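Local coordinates for 70 kDa protein (Xanthomonas sp., PDB 4B2N) that oxidatively cleaves rubber as a processive latex oxygenase and carries two covalently bound c-type hemes, at residues G284-P289 and P430-L435. Residues are numbered along the deposited sequence; the frame is centred on the assembly and turned at random.
Sequences GMTKAP and PRRMRL. With HEC (heme c), chain C.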
# COMPACT_ATOMS: atom_id res chain seq x y z
N GLY A 284 -5.27 -11.42 5.37
CA GLY A 284 -4.01 -11.28 6.08
C GLY A 284 -3.60 -9.80 6.18
O GLY A 284 -4.32 -8.90 5.74
N MET A 285 -2.38 -9.58 6.63
CA MET A 285 -1.82 -8.27 6.69
C MET A 285 -1.11 -8.04 5.35
O MET A 285 -0.42 -8.90 4.86
CB MET A 285 -0.82 -8.18 7.83
CG MET A 285 -1.42 -8.54 9.18
SD MET A 285 -2.66 -7.30 9.65
CE MET A 285 -4.12 -8.28 9.68
N THR A 286 -1.26 -6.83 4.81
CA THR A 286 -0.32 -6.42 3.78
C THR A 286 0.42 -5.14 4.11
O THR A 286 -0.08 -4.29 4.91
CB THR A 286 -0.87 -6.41 2.36
OG1 THR A 286 -1.88 -5.43 2.23
CG2 THR A 286 -1.35 -7.87 1.96
N LYS A 287 1.63 -5.07 3.59
CA LYS A 287 2.44 -3.84 3.66
C LYS A 287 2.13 -2.97 2.45
O LYS A 287 1.86 -3.53 1.37
CB LYS A 287 3.91 -4.25 3.61
CG LYS A 287 4.93 -3.14 3.88
CD LYS A 287 6.35 -3.71 3.63
CE LYS A 287 7.31 -2.50 3.86
NZ LYS A 287 8.49 -2.69 3.01
N ALA A 288 2.14 -1.64 2.60
CA ALA A 288 1.98 -0.75 1.45
C ALA A 288 3.07 -0.99 0.40
O ALA A 288 4.28 -1.14 0.72
CB ALA A 288 1.97 0.76 1.88
N PRO A 289 2.67 -1.12 -0.89
CA PRO A 289 3.70 -1.00 -1.93
C PRO A 289 4.29 0.41 -1.96
O PRO A 289 3.76 1.31 -1.34
CB PRO A 289 2.94 -1.27 -3.26
CG PRO A 289 1.64 -1.90 -2.82
CD PRO A 289 1.33 -1.34 -1.44
N PRO A 430 -0.23 -17.15 0.65
CA PRO A 430 -1.37 -17.01 -0.27
C PRO A 430 -2.60 -16.35 0.31
O PRO A 430 -3.58 -16.25 -0.42
CB PRO A 430 -1.74 -18.45 -0.57
CG PRO A 430 -1.42 -19.16 0.72
CD PRO A 430 -0.17 -18.51 1.26
N ARG A 431 -2.62 -15.89 1.56
CA ARG A 431 -3.92 -15.45 2.12
C ARG A 431 -4.40 -14.23 1.36
O ARG A 431 -5.62 -14.08 1.12
CB ARG A 431 -3.88 -15.03 3.59
CG ARG A 431 -3.43 -16.10 4.58
CD ARG A 431 -4.34 -17.34 4.43
NE ARG A 431 -4.04 -18.31 5.49
CZ ARG A 431 -4.76 -19.40 5.77
NH1 ARG A 431 -5.86 -19.67 5.07
NH2 ARG A 431 -4.37 -20.20 6.77
N ARG A 432 -3.47 -13.33 1.00
CA ARG A 432 -3.88 -12.08 0.40
C ARG A 432 -4.55 -12.34 -0.99
O ARG A 432 -5.49 -11.69 -1.36
CB ARG A 432 -2.63 -11.18 0.19
CG ARG A 432 -2.83 -9.99 -0.78
CD ARG A 432 -3.97 -9.06 -0.28
NE ARG A 432 -4.09 -7.94 -1.20
CZ ARG A 432 -4.72 -8.01 -2.37
NH1 ARG A 432 -5.41 -9.12 -2.70
NH2 ARG A 432 -4.73 -6.96 -3.20
N MET A 433 -4.02 -13.28 -1.76
CA MET A 433 -4.59 -13.48 -3.08
C MET A 433 -6.05 -14.01 -3.09
O MET A 433 -6.71 -13.99 -4.14
CB MET A 433 -3.65 -14.31 -3.98
CG MET A 433 -3.72 -15.78 -3.74
SD MET A 433 -3.04 -16.26 -5.30
CE MET A 433 -4.46 -16.24 -6.39
N ARG A 434 -6.57 -14.39 -1.93
CA ARG A 434 -7.98 -14.76 -1.79
C ARG A 434 -8.96 -13.60 -1.51
O ARG A 434 -10.18 -13.79 -1.45
CB ARG A 434 -8.14 -15.81 -0.67
CG ARG A 434 -6.95 -16.78 -0.56
CD ARG A 434 -7.05 -17.90 -1.55
NE ARG A 434 -5.95 -18.90 -1.56
CZ ARG A 434 -5.51 -19.63 -0.53
NH1 ARG A 434 -5.96 -19.45 0.71
NH2 ARG A 434 -4.54 -20.52 -0.74
N LEU A 435 -8.44 -12.41 -1.30
CA LEU A 435 -9.31 -11.30 -1.00
C LEU A 435 -10.54 -11.21 -1.95
O LEU A 435 -11.68 -11.13 -1.48
CB LEU A 435 -8.53 -9.98 -1.02
CG LEU A 435 -9.36 -8.70 -0.96
CD1 LEU A 435 -9.73 -8.35 0.46
CD2 LEU A 435 -8.58 -7.58 -1.64
FE HEC C . -2.84 2.72 0.43
CHA HEC C . -2.27 0.18 -1.90
CHB HEC C . -3.01 5.08 -2.18
CHC HEC C . -4.11 5.20 2.59
CHD HEC C . -2.10 0.66 2.98
NA HEC C . -2.73 2.68 -1.52
C1A HEC C . -2.32 1.57 -2.32
C2A HEC C . -2.01 1.94 -3.70
C3A HEC C . -2.23 3.34 -3.82
C4A HEC C . -2.63 3.76 -2.47
CMA HEC C . -1.99 4.21 -5.05
CAA HEC C . -1.54 1.04 -4.87
CBA HEC C . -0.04 0.83 -4.66
CGA HEC C . 0.54 -0.19 -5.63
O1A HEC C . -0.04 -1.31 -5.87
O2A HEC C . 1.64 0.13 -6.08
NB HEC C . -3.52 4.64 0.20
C1B HEC C . -3.43 5.46 -0.86
C2B HEC C . -3.94 6.81 -0.66
C3B HEC C . -4.28 6.84 0.71
C4B HEC C . -3.92 5.50 1.17
CMB HEC C . -4.01 7.80 -1.75
CAB HEC C . -4.91 7.93 1.53
CBB HEC C . -6.22 8.30 1.12
NC HEC C . -3.08 2.99 2.38
C1C HEC C . -3.62 3.98 3.18
C2C HEC C . -3.51 3.69 4.63
C3C HEC C . -2.94 2.33 4.70
C4C HEC C . -2.70 1.94 3.31
CMC HEC C . -4.01 4.63 5.72
CAC HEC C . -2.65 1.49 5.91
CBC HEC C . -3.59 1.49 6.94
ND HEC C . -2.30 0.76 0.50
C1D HEC C . -2.05 0.10 1.63
C2D HEC C . -1.67 -1.26 1.43
C3D HEC C . -1.73 -1.39 0.01
C4D HEC C . -2.16 -0.09 -0.47
CMD HEC C . -1.28 -2.32 2.39
CAD HEC C . -1.54 -2.68 -0.72
CBD HEC C . -2.96 -3.32 -0.48
CGD HEC C . -2.98 -4.73 -1.03
O1D HEC C . -2.89 -5.72 -0.27
O2D HEC C . -2.98 -4.82 -2.31
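Thr286 and Arg432 meet around one propionate of a heme c. The methyl CG2 of Thr286 rests 3.6 Å from CD of Arg432, close to the guanidinium plane and at its edge, while both residues grip the same carboxylate oxygen. Thr286 OG1 donates to HEC O1D at 2.7 Å, and Arg432 NE reaches that oxygen over 2.7 Å in a nearly straight bond (171°). A second, parallel bond runs from Arg432 NH2 to HEC O2D at 2.9 Å, so the guanidinium holds the carboxylate side-on through two N-H groups and fixes its rotation. The Arg432 chain bends at chi2 (59°), and a turn about CD-NE (chi4 79°) sets the guanidinium plane toward the propionate. Leu435 CD2 sits 3.6 Å above one guanidinium face, shifted toward its rim, and Asp303 forms a salt bridge with NH1, probably offsetting part of the charge. Along the 284-289 loop, Pro289 CD packs 3.2 Å from HEC CAD, at the root of the propionate. Phe301 and Trp302 add backbone N-H bonds to the heme, and the second heme c lies near the Arg432 side chain. The whole is a buried heme-propionate anchoring site in a diheme cytochrome c-type protein.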